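Local coordinates for putative hemin storage protein (Bordetella bronchiseptica, PDB 6AU1) that cleaves deacetylated poly-beta-1,6-N-acetyl-D-glucosamine, a biofilm polysaccharide, through the glycoside hydrolase domain of PgaB (BpsB) that makes up this chain, at residues Met89-Leu94 / Asp228-Arg233; Asp211-Leu216 / Lys258-Val263; Glu272-Ala275 / Gln279-Arg282; Gln283-Val288 / Arg325-Ile330; Phe299-Arg304 / Arg318-Gln323. All blocks are in the same frame, centred on the assembly; numbering follows the deposited sequence.

All five contacts belong to one parallel-strand barrel of the TIM type and fall into two groups. Contacts 1 and 2, with centres about 11 Å apart, interlock along the chain: residues 211-216 precede 228-233, and both lie between 89-94 and 258-263. Hydrogen bonds from strand 230-235 to Tyr260 and Asp261 join them. Contacts 3, 4 and 5 follow later, their centres about 12 to 13 Å from one another. Contacts 3 and 4 share helix 277-290, contacts 4 and 5 share helix 314-326, and contact 5 is nested within the loop that contact 4 closes. Contact 3 lies about 28 Å from contacts 1 and 2, centre to centre, and is a surface contact, whereas contact 1 is buried.

Contact 1 (Met89-Leu94 / Asp228-Arg233); sequences MVYAWL and DMVVAR
Tyr91 reaches over to Val230 and Ala232 from a strand that is not the sheet neighbour of theirs. Its hydroxyl end makes the closest approach, with OH 3.3 Å from Val230 CG1, and the same methyl lies 4.0 Å from Tyr91 CZ. Farther along the strand, Ala232 CB approaches Tyr91 CE2 at 4.3 Å. Both methyl groups come to the ring obliquely, and the long axis of the tyrosine is inclined to the short valine side chain. With CG anti to the carbonyl carbon (chi1 -71°), the ring swings to the backbone N side and projects from 89-94 to the other strand. Val230 answers with the branch set anti to its own N, CG1 (chi1 -173°).

The second shell explains the gap being bridged. Strand 156-159 runs between the two in the sheet, pairing with both, and its Leu158 also packs on Ala232. Tyr45, from strand 43-47, meets the Tyr91 ring with the planes at about 45°. Val90 turns the other way, onto helix 75-86, which places Tyr91 on the inner side of the barrel wall.

This is a sound illustration of how a barrel interior is filled: one large aromatic spans a strand and rests on small aliphatic partners. Across these strands the chemistry is dispersion and shape, even where the phenol oxygen is the atom that touches.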
# COMPACT_ATOMS: atom_id res chain seq x y z
N MET A 89 7.53 12.66 9.51
CA MET A 89 6.47 12.86 8.53
C MET A 89 5.46 11.72 8.64
O MET A 89 5.82 10.60 9.01
CB MET A 89 7.05 12.92 7.11
CG MET A 89 8.00 14.08 6.90
SD MET A 89 7.13 15.66 6.97
CE MET A 89 6.94 16.01 5.23
N VAL A 90 4.20 12.00 8.33
CA VAL A 90 3.19 10.95 8.41
C VAL A 90 2.47 10.80 7.08
O VAL A 90 1.96 11.79 6.55
CB VAL A 90 2.15 11.22 9.52
CG1 VAL A 90 1.00 10.17 9.45
CG2 VAL A 90 2.82 11.19 10.88
N TYR A 91 2.44 9.58 6.55
CA TYR A 91 1.66 9.31 5.34
C TYR A 91 0.39 8.58 5.73
O TYR A 91 0.44 7.67 6.56
CB TYR A 91 2.42 8.41 4.35
CG TYR A 91 3.61 9.01 3.62
CD1 TYR A 91 4.55 9.78 4.27
CD2 TYR A 91 3.81 8.74 2.27
CE1 TYR A 91 5.66 10.30 3.60
CE2 TYR A 91 4.90 9.24 1.58
CZ TYR A 91 5.82 10.02 2.26
OH TYR A 91 6.92 10.53 1.59
N ALA A 92 -0.73 8.95 5.13
CA ALA A 92 -1.96 8.19 5.32
C ALA A 92 -1.94 6.98 4.40
O ALA A 92 -1.82 7.12 3.19
CB ALA A 92 -3.19 9.05 5.04
N TRP A 93 -2.02 5.79 4.99
CA TRP A 93 -2.03 4.53 4.25
C TRP A 93 -3.49 4.08 4.12
O TRP A 93 -4.15 3.81 5.12
CB TRP A 93 -1.15 3.52 4.99
CG TRP A 93 -1.27 2.08 4.60
CD1 TRP A 93 -1.57 1.58 3.36
CD2 TRP A 93 -1.09 0.96 5.46
NE1 TRP A 93 -1.58 0.20 3.41
CE2 TRP A 93 -1.30 -0.20 4.69
CE3 TRP A 93 -0.78 0.83 6.82
CZ2 TRP A 93 -1.21 -1.49 5.23
CZ3 TRP A 93 -0.70 -0.46 7.37
CH2 TRP A 93 -0.91 -1.60 6.56
N LEU A 94 -4.00 4.05 2.89
CA LEU A 94 -5.42 3.78 2.66
C LEU A 94 -5.57 2.86 1.44
O LEU A 94 -4.75 2.92 0.54
CB LEU A 94 -6.17 5.10 2.43
CG LEU A 94 -7.67 5.25 2.68
CD1 LEU A 94 -8.03 4.87 4.12
CD2 LEU A 94 -8.12 6.68 2.35
N ASP A 228 2.37 20.20 -2.22
CA ASP A 228 3.44 19.27 -1.87
C ASP A 228 2.91 18.02 -1.15
O ASP A 228 3.50 17.57 -0.17
CB ASP A 228 4.48 19.97 -0.99
CG ASP A 228 5.07 21.21 -1.65
OD1 ASP A 228 6.12 21.08 -2.32
OD2 ASP A 228 4.48 22.30 -1.51
N MET A 229 1.80 17.48 -1.64
CA MET A 229 1.31 16.19 -1.15
C MET A 229 2.10 15.06 -1.80
O MET A 229 1.92 14.74 -2.97
CB MET A 229 -0.19 16.04 -1.44
CG MET A 229 -0.81 14.70 -1.02
SD MET A 229 -0.70 14.34 0.75
CE MET A 229 -1.32 15.86 1.45
N VAL A 230 3.00 14.46 -1.02
CA VAL A 230 3.85 13.38 -1.50
C VAL A 230 3.04 12.10 -1.62
O VAL A 230 2.20 11.82 -0.78
CB VAL A 230 5.03 13.13 -0.55
CG1 VAL A 230 6.00 12.12 -1.13
CG2 VAL A 230 5.73 14.45 -0.24
N VAL A 231 3.28 11.32 -2.68
CA VAL A 231 2.58 10.04 -2.80
C VAL A 231 3.52 8.86 -3.02
O VAL A 231 4.52 8.95 -3.74
CB VAL A 231 1.52 10.05 -3.94
CG1 VAL A 231 0.41 11.07 -3.63
CG2 VAL A 231 2.17 10.33 -5.31
N ALA A 232 3.19 7.74 -2.38
CA ALA A 232 3.88 6.48 -2.58
C ALA A 232 2.85 5.41 -2.89
O ALA A 232 1.67 5.58 -2.55
CB ALA A 232 4.70 6.10 -1.35
N ARG A 233 3.27 4.32 -3.52
CA ARG A 233 2.36 3.20 -3.72
C ARG A 233 3.10 1.89 -3.50
O ARG A 233 4.25 1.75 -3.91
CB ARG A 233 1.74 3.24 -5.12
CG ARG A 233 0.73 2.08 -5.39
CD ARG A 233 -0.08 2.33 -6.67
NE ARG A 233 -0.77 1.11 -7.10
CZ ARG A 233 -1.24 0.92 -8.33
NH1 ARG A 233 -1.14 1.89 -9.25
NH2 ARG A 233 -1.80 -0.24 -8.65

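Contact 2 (Asp211-Leu216 / Lys258-Val263); sequences DFTMHL and KSYDFV
Thr213 and Tyr260 supply the polar part of this contact. Tyr260 OH donates to Thr213 OG1 over a short 2.6 Å. The threonine oxygen lies beside the hydroxyl end of the ring, near the ring plane, with the bond bent away from the CZ-OH direction, and the two side chains cross at about a right angle. OG1 occupies the crowded position between backbone N and carbonyl carbon (chi1 65°), from where it also bonds to Ile210 O one turn earlier. Arg233 NH1 binds Tyr260 OH as well. The hydroxyl is thus gripped by Thr213 and Arg233 from different directions, which should restrict the ring.

Apolar packing comes from Met214. Its chain, bent at chi2 (-62°) and chi3, curls back so that CE lies 3.5 Å from Tyr260 CE1, oblique to the ring, and 3.7 Å from Ser259 O. The hydroxyl of Ser259 is engaged within its own helix, with Glu255 O.

Helix 195-223 thus meets the junction between helix 253-259 and strand 262-266. Tyr260 fits between them, touching Val231 and Phe159, while Asp261 OD2 takes the N-H of Val231. Two consecutive units of the barrel are thereby stitched together where helix layer meets sheet.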
# COMPACT_ATOMS: atom_id res chain seq x y z
N ASP A 211 -3.76 6.42 -12.98
CA ASP A 211 -4.51 7.65 -13.21
C ASP A 211 -5.55 7.85 -12.12
O ASP A 211 -5.77 8.97 -11.66
CB ASP A 211 -5.16 7.66 -14.59
CG ASP A 211 -4.16 7.88 -15.70
OD1 ASP A 211 -3.02 8.30 -15.40
OD2 ASP A 211 -4.52 7.64 -16.88
N PHE A 212 -6.18 6.75 -11.70
CA PHE A 212 -7.17 6.82 -10.62
C PHE A 212 -6.50 7.31 -9.34
O PHE A 212 -7.05 8.19 -8.65
CB PHE A 212 -7.83 5.46 -10.39
CG PHE A 212 -8.89 5.48 -9.32
CD1 PHE A 212 -9.93 6.40 -9.37
CD2 PHE A 212 -8.85 4.58 -8.27
CE1 PHE A 212 -10.91 6.42 -8.39
CE2 PHE A 212 -9.82 4.58 -7.28
CZ PHE A 212 -10.86 5.50 -7.34
N THR A 213 -5.32 6.77 -9.02
CA THR A 213 -4.64 7.25 -7.82
C THR A 213 -4.21 8.71 -7.96
O THR A 213 -4.13 9.42 -6.98
CB THR A 213 -3.41 6.40 -7.43
OG1 THR A 213 -2.39 6.48 -8.44
CG2 THR A 213 -3.82 4.93 -7.18
N MET A 214 -3.94 9.16 -9.19
CA MET A 214 -3.59 10.58 -9.37
C MET A 214 -4.81 11.47 -9.15
O MET A 214 -4.68 12.59 -8.68
CB MET A 214 -3.01 10.82 -10.76
CG MET A 214 -1.66 10.14 -11.01
SD MET A 214 -0.37 10.72 -9.88
CE MET A 214 -0.31 9.36 -8.73
N HIS A 215 -5.99 10.96 -9.49
CA HIS A 215 -7.26 11.64 -9.20
C HIS A 215 -7.44 11.78 -7.69
O HIS A 215 -7.78 12.86 -7.20
CB HIS A 215 -8.43 10.87 -9.82
CG HIS A 215 -9.79 11.34 -9.38
ND1 HIS A 215 -10.36 12.51 -9.81
CD2 HIS A 215 -10.71 10.76 -8.56
CE1 HIS A 215 -11.56 12.65 -9.27
NE2 HIS A 215 -11.80 11.59 -8.51
N LEU A 216 -7.20 10.69 -6.96
CA LEU A 216 -7.31 10.70 -5.49
C LEU A 216 -6.29 11.66 -4.88
O LEU A 216 -6.61 12.41 -3.95
CB LEU A 216 -7.11 9.29 -4.93
CG LEU A 216 -8.14 8.27 -5.43
CD1 LEU A 216 -7.79 6.87 -4.96
CD2 LEU A 216 -9.56 8.68 -4.98
N LYS A 258 7.45 6.53 -12.83
CA LYS A 258 7.10 7.73 -13.57
C LYS A 258 6.03 8.57 -12.87
O LYS A 258 5.92 9.77 -13.11
CB LYS A 258 6.62 7.37 -14.98
CG LYS A 258 7.73 7.01 -15.95
CD LYS A 258 7.20 6.32 -17.19
CE LYS A 258 6.10 7.14 -17.86
NZ LYS A 258 5.60 6.46 -19.09
N SER A 259 5.26 7.93 -11.99
CA SER A 259 4.05 8.56 -11.47
C SER A 259 4.03 8.84 -9.97
O SER A 259 3.31 9.73 -9.52
CB SER A 259 2.84 7.70 -11.83
OG SER A 259 2.83 7.39 -13.21
N TYR A 260 4.79 8.08 -9.19
CA TYR A 260 4.78 8.28 -7.74
C TYR A 260 6.08 8.90 -7.28
O TYR A 260 7.11 8.74 -7.92
CB TYR A 260 4.52 6.96 -7.00
CG TYR A 260 3.20 6.34 -7.41
CD1 TYR A 260 2.01 6.86 -6.94
CD2 TYR A 260 3.16 5.27 -8.30
CE1 TYR A 260 0.80 6.32 -7.33
CE2 TYR A 260 1.96 4.74 -8.70
CZ TYR A 260 0.79 5.26 -8.22
OH TYR A 260 -0.41 4.73 -8.63
N ASP A 261 6.03 9.63 -6.17
CA ASP A 261 7.26 10.20 -5.62
C ASP A 261 8.16 9.09 -5.11
O ASP A 261 9.38 9.14 -5.30
CB ASP A 261 6.95 11.18 -4.51
CG ASP A 261 6.15 12.36 -5.00
OD1 ASP A 261 6.73 13.18 -5.74
OD2 ASP A 261 4.96 12.45 -4.66
N PHE A 262 7.54 8.09 -4.49
CA PHE A 262 8.26 6.92 -4.01
C PHE A 262 7.51 5.65 -4.35
O PHE A 262 6.28 5.62 -4.35
CB PHE A 262 8.48 6.99 -2.50
CG PHE A 262 9.35 8.14 -2.09
CD1 PHE A 262 10.71 8.11 -2.36
CD2 PHE A 262 8.82 9.24 -1.45
CE1 PHE A 262 11.52 9.17 -1.99
CE2 PHE A 262 9.62 10.29 -1.08
CZ PHE A 262 10.97 10.26 -1.36
N VAL A 263 8.27 4.61 -4.66
CA VAL A 263 7.71 3.29 -4.89
C VAL A 263 8.00 2.45 -3.65
O VAL A 263 9.18 2.24 -3.32
CB VAL A 263 8.33 2.62 -6.13
CG1 VAL A 263 7.82 1.19 -6.27
CG2 VAL A 263 8.00 3.43 -7.37

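Contact 3 (Glu272-Ala275 / Gln279-Arg282); sequences EGAA and QWMR. With SO4 (sulfate ion), chain E; SO4 (sulfate ion), chain F.
Ala274 and Glu272 pack against Trp280, and the alanine does so through a compact CH-pi contact. Its methyl stands over one face of the five-membered ring, with CB 3.9 Å from the centroid and 28° off the normal; Trp280 CD1, at 3.6 Å, is the ring atom nearest to that CB. At the far end of the indole, Glu272 CG lies 3.6 Å from Trp280 CZ2, approaching obliquely. The glutamate thus contributes its aliphatic part. Gly273 separates these two residues at a Schellman motif, and its positive phi (78°) turns the chain out of helix 269-272. Pro269 adds to the packing on Trp280.

The hydrogen bonds to two sulfate ions, probably from the crystallisation liquor, come from the 279-282 side. Gln279 N donates at 2.8 Å to O3 of the chain F sulfate. The chain E sulfate lies at the guanidinium edge of Arg282, which gives NE to O3 at 2.8 Å and NH2 to O1 at 3.0 Å. Gln279 NE2 reaches that same O1 at 3.2 Å.

Chemically, the two sides differ: the turn meets the helix through nonpolar contact with an indole, whereas the first two turns of helix 277-290 present N-H groups and positive charge, consistent with the bound sulfates.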
# COMPACT_ATOMS: atom_id res chain seq x y z
N GLU A 272 7.30 -14.04 0.17
CA GLU A 272 7.34 -14.51 -1.21
C GLU A 272 7.69 -15.99 -1.32
O GLU A 272 7.49 -16.61 -2.36
CB GLU A 272 8.34 -13.68 -2.03
CG GLU A 272 7.89 -12.25 -2.32
CD GLU A 272 6.87 -12.17 -3.44
OE1 GLU A 272 6.83 -13.10 -4.29
OE2 GLU A 272 6.10 -11.19 -3.49
N GLY A 273 8.22 -16.56 -0.23
CA GLY A 273 8.58 -17.97 -0.23
C GLY A 273 9.89 -18.23 -0.94
O GLY A 273 10.09 -19.30 -1.53
N ALA A 274 10.79 -17.26 -0.88
CA ALA A 274 12.09 -17.36 -1.55
C ALA A 274 12.97 -18.43 -0.92
O ALA A 274 13.16 -18.46 0.30
CB ALA A 274 12.80 -16.00 -1.51
N ALA A 275 13.52 -19.30 -1.76
CA ALA A 275 14.41 -20.36 -1.31
C ALA A 275 15.77 -19.82 -0.88
O ALA A 275 16.38 -20.34 0.05
CB ALA A 275 14.58 -21.41 -2.41
N GLN A 279 20.21 -14.06 -2.19
CA GLN A 279 20.24 -13.96 -3.64
C GLN A 279 19.01 -13.22 -4.15
O GLN A 279 19.09 -12.38 -5.06
CB GLN A 279 20.31 -15.35 -4.29
CG GLN A 279 20.37 -15.30 -5.80
CD GLN A 279 20.34 -16.68 -6.44
OE1 GLN A 279 19.41 -17.45 -6.23
NE2 GLN A 279 21.37 -16.99 -7.22
N TRP A 280 17.86 -13.55 -3.57
CA TRP A 280 16.59 -12.94 -3.96
C TRP A 280 16.65 -11.43 -3.84
O TRP A 280 16.27 -10.70 -4.76
CB TRP A 280 15.47 -13.50 -3.08
CG TRP A 280 14.07 -13.15 -3.51
CD1 TRP A 280 13.24 -13.87 -4.32
CD2 TRP A 280 13.31 -12.00 -3.10
NE1 TRP A 280 12.03 -13.24 -4.45
CE2 TRP A 280 12.05 -12.08 -3.72
CE3 TRP A 280 13.59 -10.90 -2.28
CZ2 TRP A 280 11.06 -11.12 -3.55
CZ3 TRP A 280 12.62 -9.94 -2.11
CH2 TRP A 280 11.37 -10.05 -2.73
N MET A 281 17.14 -10.95 -2.70
CA MET A 281 17.24 -9.51 -2.48
C MET A 281 18.26 -8.88 -3.44
O MET A 281 18.06 -7.77 -3.94
CB MET A 281 17.62 -9.22 -1.03
CG MET A 281 17.48 -7.76 -0.65
SD MET A 281 15.74 -7.31 -0.46
CE MET A 281 15.28 -8.28 0.97
N ARG A 282 19.35 -9.59 -3.69
CA ARG A 282 20.35 -9.13 -4.65
C ARG A 282 19.73 -8.96 -6.04
O ARG A 282 19.92 -7.93 -6.69
CB ARG A 282 21.53 -10.12 -4.68
CG ARG A 282 22.80 -9.57 -5.26
CD ARG A 282 24.02 -10.36 -4.75
NE ARG A 282 23.89 -11.81 -4.91
CZ ARG A 282 23.81 -12.67 -3.90
NH1 ARG A 282 23.85 -12.25 -2.65
NH2 ARG A 282 23.69 -13.97 -4.15
S SO4 E . 23.32 -13.72 -8.10
O1 SO4 E . 23.53 -14.70 -7.04
O2 SO4 E . 24.47 -13.72 -9.00
O3 SO4 E . 23.17 -12.39 -7.52
O4 SO4 E . 22.12 -14.06 -8.86
S SO4 F . 21.16 -17.30 -0.01
O1 SO4 F . 20.95 -18.73 -0.21
O2 SO4 F . 22.52 -17.09 0.49
O3 SO4 F . 21.01 -16.60 -1.27
O4 SO4 F . 20.19 -16.81 0.97

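Contact 4 (Gln283-Val288 / Arg325-Ile330); sequences QLVAAV and RSLGAI. With SO4 (sulfate ion), chain E.
Ala287 N bonds to Gln283 O at 3.0 Å, a helical link that spans Val285, the residue that meets Leu327 and Ala329 across the contact. That valine divides its two methyls between partners. CG1, placed anti to the backbone N (chi1 172°), lies 3.9 Å from Leu327 CB. CG2 faces Leu327 CD1 at 4.1 Å and, more loosely, Ala329 CB at 4.3 Å. The leucine thus lies along both branches, while the alanine meets one.

The partner residues are presented by a helix end. Gly328 N returns to Arg325 O at 3.1 Å within a Schellman motif, and the positive phi of Gly328 (84°) turns the chain out of the helix, so that Leu327 before it and Ala329 after it both direct their CB atoms to Val285. Phe299 of strand 297-305 lies beneath, touching both Val285 and Ala329.

Gln283, two residues earlier than Val285, makes a weak bond through NE2 to the chain E sulfate that Arg282 also holds. Between helix 277-290 and the turn that follows helix 314-326, by contrast, the contact is made by hydrocarbon groups. With no polar bond joining the two segments, this is consistent with dispersion and fit setting the exit of helix 314-326 against helix 277-290.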
# COMPACT_ATOMS: atom_id res chain seq x y z
N GLN A 283 18.95 -9.95 -6.47
CA GLN A 283 18.28 -9.87 -7.77
C GLN A 283 17.23 -8.76 -7.82
O GLN A 283 17.07 -8.10 -8.85
CB GLN A 283 17.64 -11.21 -8.13
CG GLN A 283 18.65 -12.28 -8.46
CD GLN A 283 18.03 -13.66 -8.59
OE1 GLN A 283 16.86 -13.86 -8.26
NE2 GLN A 283 18.81 -14.62 -9.06
N LEU A 284 16.51 -8.56 -6.72
CA LEU A 284 15.50 -7.50 -6.68
C LEU A 284 16.15 -6.13 -6.84
O LEU A 284 15.70 -5.31 -7.63
CB LEU A 284 14.69 -7.56 -5.37
CG LEU A 284 13.49 -6.61 -5.30
CD1 LEU A 284 12.37 -7.08 -6.21
CD2 LEU A 284 13.01 -6.49 -3.87
N VAL A 285 17.23 -5.89 -6.09
CA VAL A 285 17.95 -4.63 -6.19
C VAL A 285 18.51 -4.41 -7.60
O VAL A 285 18.40 -3.31 -8.16
CB VAL A 285 19.10 -4.56 -5.16
CG1 VAL A 285 19.95 -3.33 -5.39
CG2 VAL A 285 18.53 -4.55 -3.75
N ALA A 286 19.08 -5.45 -8.19
CA ALA A 286 19.62 -5.37 -9.54
C ALA A 286 18.54 -4.98 -10.54
O ALA A 286 18.78 -4.18 -11.45
CB ALA A 286 20.26 -6.68 -9.95
N ALA A 287 17.35 -5.55 -10.36
CA ALA A 287 16.23 -5.25 -11.25
C ALA A 287 15.82 -3.79 -11.14
O ALA A 287 15.57 -3.14 -12.16
CB ALA A 287 15.03 -6.16 -10.93
N VAL A 288 15.76 -3.28 -9.91
CA VAL A 288 15.41 -1.88 -9.69
C VAL A 288 16.48 -0.96 -10.28
O VAL A 288 16.16 0.03 -10.93
CB VAL A 288 15.22 -1.59 -8.18
CG1 VAL A 288 14.99 -0.11 -7.95
CG2 VAL A 288 14.05 -2.40 -7.65
N ARG A 325 22.25 -1.47 1.85
CA ARG A 325 23.26 -0.40 1.86
C ARG A 325 24.47 -0.76 1.00
O ARG A 325 24.97 0.07 0.24
CB ARG A 325 23.69 -0.09 3.29
CG ARG A 325 22.56 0.43 4.17
CD ARG A 325 22.91 0.32 5.64
NE ARG A 325 23.97 1.24 6.02
CZ ARG A 325 23.75 2.47 6.44
NH1 ARG A 325 22.51 2.91 6.53
NH2 ARG A 325 24.76 3.26 6.77
N SER A 326 24.95 -2.00 1.12
CA SER A 326 26.14 -2.43 0.38
C SER A 326 25.90 -2.47 -1.12
O SER A 326 26.85 -2.44 -1.90
CB SER A 326 26.59 -3.81 0.85
OG SER A 326 25.73 -4.81 0.33
N LEU A 327 24.64 -2.54 -1.53
CA LEU A 327 24.28 -2.59 -2.94
C LEU A 327 23.82 -1.24 -3.48
O LEU A 327 23.42 -1.14 -4.64
CB LEU A 327 23.17 -3.63 -3.16
CG LEU A 327 23.53 -5.08 -2.83
CD1 LEU A 327 22.27 -5.94 -2.78
CD2 LEU A 327 24.54 -5.64 -3.82
N GLY A 328 23.87 -0.21 -2.64
CA GLY A 328 23.49 1.12 -3.07
C GLY A 328 22.01 1.42 -3.02
O GLY A 328 21.54 2.41 -3.58
N ALA A 329 21.25 0.55 -2.35
CA ALA A 329 19.83 0.77 -2.14
C ALA A 329 19.63 1.46 -0.81
O ALA A 329 19.45 0.80 0.22
CB ALA A 329 19.07 -0.54 -2.18
N ILE A 330 19.67 2.79 -0.81
CA ILE A 330 19.73 3.53 0.45
C ILE A 330 18.38 3.92 1.03
O ILE A 330 18.33 4.43 2.16
CB ILE A 330 20.60 4.80 0.28
CG1 ILE A 330 20.05 5.68 -0.84
CG2 ILE A 330 22.04 4.41 -0.01
CD1 ILE A 330 19.11 6.78 -0.38
S SO4 E . 23.32 -13.72 -8.10
O1 SO4 E . 23.53 -14.70 -7.04
O2 SO4 E . 24.47 -13.72 -9.00
O3 SO4 E . 23.17 -12.39 -7.52
O4 SO4 E . 22.12 -14.06 -8.86

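Contact 5 (Phe299-Arg304 / Arg318-Gln323); sequences FELQAR and RRQMVQ
Leu301 on strand 297-305 and Gln320 on helix 314-326 stand opposite each other with their CA atoms 7.9 Å apart, where the helix packs against the strand. Leu301 CG is anti to the carbonyl carbon (chi1 -55°), which spreads the two methyls over the helix. CD1 packs on Met321 CG at 3.5 Å. CD2 passes alongside the glutamine, 3.6 Å from Gln320 OE1, the two side chains running in opposite directions. Met321, extended beyond CG, continues onto Tyr332 and Tyr334 of the next strand.

The amide oxygen of Gln320 is nonetheless well served, because water links it to the strand just past Leu301. Water 1 accepts from Gln302 N at 2.9 Å and donates to Gln320 OE1. Water 2 donates both to Gln302 O and to Gln320 OE1, the latter at 2.8 Å. A third water joins the two amide side chains only weakly. Gln302 is itself fixed: NE2 gives a nearly straight bond (168°) to Arg304 O at 3.0 Å, with the acceptor in its amide plane, and OE1 accepts from Met271 N.

Strand 297-305, helix 314-326 and the parallel strand 332-335 form a beta-alpha-beta crossover, here interrupted by the short strand 310-311. Leucine packing under the helix and water bridging beside it show one such unit of a TIM-type barrel wall.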
# COMPACT_ATOMS: atom_id res chain seq x y z
N PHE A 299 12.81 0.07 -0.37
CA PHE A 299 12.75 -1.37 -0.18
C PHE A 299 12.13 -1.63 1.18
O PHE A 299 12.78 -1.50 2.21
CB PHE A 299 14.14 -2.00 -0.30
CG PHE A 299 14.71 -1.91 -1.69
CD1 PHE A 299 15.33 -0.75 -2.14
CD2 PHE A 299 14.60 -2.98 -2.57
CE1 PHE A 299 15.82 -0.66 -3.42
CE2 PHE A 299 15.12 -2.91 -3.86
CZ PHE A 299 15.72 -1.74 -4.29
N GLU A 300 10.84 -1.98 1.16
CA GLU A 300 10.11 -2.18 2.40
C GLU A 300 10.23 -3.63 2.85
O GLU A 300 9.71 -4.55 2.21
CB GLU A 300 8.64 -1.79 2.22
CG GLU A 300 7.87 -1.82 3.51
CD GLU A 300 6.54 -1.11 3.42
OE1 GLU A 300 6.07 -0.83 2.29
OE2 GLU A 300 5.97 -0.83 4.49
N LEU A 301 10.93 -3.83 3.96
CA LEU A 301 11.26 -5.16 4.46
C LEU A 301 10.20 -5.63 5.43
O LEU A 301 9.43 -4.82 5.95
CB LEU A 301 12.62 -5.13 5.17
CG LEU A 301 13.77 -4.59 4.32
CD1 LEU A 301 14.95 -4.28 5.21
CD2 LEU A 301 14.14 -5.64 3.28
N GLN A 302 10.14 -6.94 5.69
CA GLN A 302 9.17 -7.41 6.68
C GLN A 302 9.85 -7.67 8.02
O GLN A 302 10.93 -8.26 8.08
CB GLN A 302 8.45 -8.67 6.19
CG GLN A 302 9.32 -9.90 6.00
CD GLN A 302 8.54 -11.05 5.35
OE1 GLN A 302 8.81 -11.41 4.21
NE2 GLN A 302 7.58 -11.62 6.08
N ALA A 303 9.21 -7.21 9.09
CA ALA A 303 9.71 -7.42 10.45
C ALA A 303 8.96 -8.55 11.15
O ALA A 303 9.32 -8.95 12.26
CB ALA A 303 9.58 -6.13 11.26
N ARG A 304 7.93 -9.06 10.50
CA ARG A 304 7.13 -10.13 11.08
C ARG A 304 6.88 -11.21 10.04
O ARG A 304 6.74 -10.93 8.85
CB ARG A 304 5.80 -9.56 11.61
CG ARG A 304 4.88 -10.60 12.23
CD ARG A 304 3.77 -9.95 13.07
NE ARG A 304 2.89 -10.95 13.66
CZ ARG A 304 3.16 -11.60 14.79
NH1 ARG A 304 4.27 -11.33 15.47
NH2 ARG A 304 2.31 -12.50 15.25
N ARG A 318 18.22 -6.43 10.27
CA ARG A 318 19.36 -5.54 10.14
C ARG A 318 20.30 -6.02 9.04
O ARG A 318 20.85 -5.20 8.28
CB ARG A 318 20.13 -5.42 11.47
CG ARG A 318 21.20 -4.33 11.46
CD ARG A 318 21.87 -4.22 12.83
NE ARG A 318 22.86 -3.14 12.88
CZ ARG A 318 24.09 -3.22 12.38
NH1 ARG A 318 24.48 -4.33 11.77
NH2 ARG A 318 24.92 -2.19 12.48
N ARG A 319 20.49 -7.33 8.93
CA ARG A 319 21.37 -7.86 7.89
C ARG A 319 20.82 -7.52 6.51
O ARG A 319 21.59 -7.26 5.58
CB ARG A 319 21.56 -9.37 8.01
CG ARG A 319 22.50 -9.83 9.11
CD ARG A 319 22.61 -11.34 9.11
NE ARG A 319 23.10 -11.87 10.38
CZ ARG A 319 22.77 -13.07 10.87
NH1 ARG A 319 21.95 -13.86 10.19
NH2 ARG A 319 23.26 -13.46 12.03
N GLN A 320 19.49 -7.53 6.37
CA GLN A 320 18.89 -7.15 5.10
C GLN A 320 19.16 -5.67 4.80
O GLN A 320 19.49 -5.31 3.67
CB GLN A 320 17.38 -7.44 5.09
CG GLN A 320 17.07 -8.92 5.03
CD GLN A 320 15.58 -9.19 4.93
OE1 GLN A 320 14.77 -8.41 5.44
NE2 GLN A 320 15.22 -10.28 4.27
N MET A 321 19.05 -4.83 5.83
CA MET A 321 19.33 -3.41 5.64
C MET A 321 20.79 -3.17 5.29
O MET A 321 21.09 -2.37 4.40
CB MET A 321 18.94 -2.62 6.89
CG MET A 321 17.42 -2.59 7.10
SD MET A 321 17.00 -1.79 8.65
CE MET A 321 15.21 -1.94 8.61
N VAL A 322 21.71 -3.88 5.94
CA VAL A 322 23.12 -3.72 5.62
C VAL A 322 23.38 -4.19 4.19
O VAL A 322 24.15 -3.57 3.45
CB VAL A 322 24.03 -4.49 6.62
CG1 VAL A 322 25.50 -4.53 6.14
CG2 VAL A 322 23.94 -3.84 8.01
N GLN A 323 22.70 -5.27 3.78
CA GLN A 323 22.89 -5.78 2.43
C GLN A 323 22.43 -4.74 1.41
O GLN A 323 23.13 -4.50 0.41
CB GLN A 323 22.12 -7.10 2.22
CG GLN A 323 22.25 -7.64 0.80
CD GLN A 323 21.31 -8.81 0.50
OE1 GLN A 323 20.31 -9.00 1.18
NE2 GLN A 323 21.66 -9.60 -0.51
O HOH W 1 12.17 -8.42 4.20
O HOH W 2 13.36 -9.68 7.46
O HOH W 3 12.15 -11.51 4.46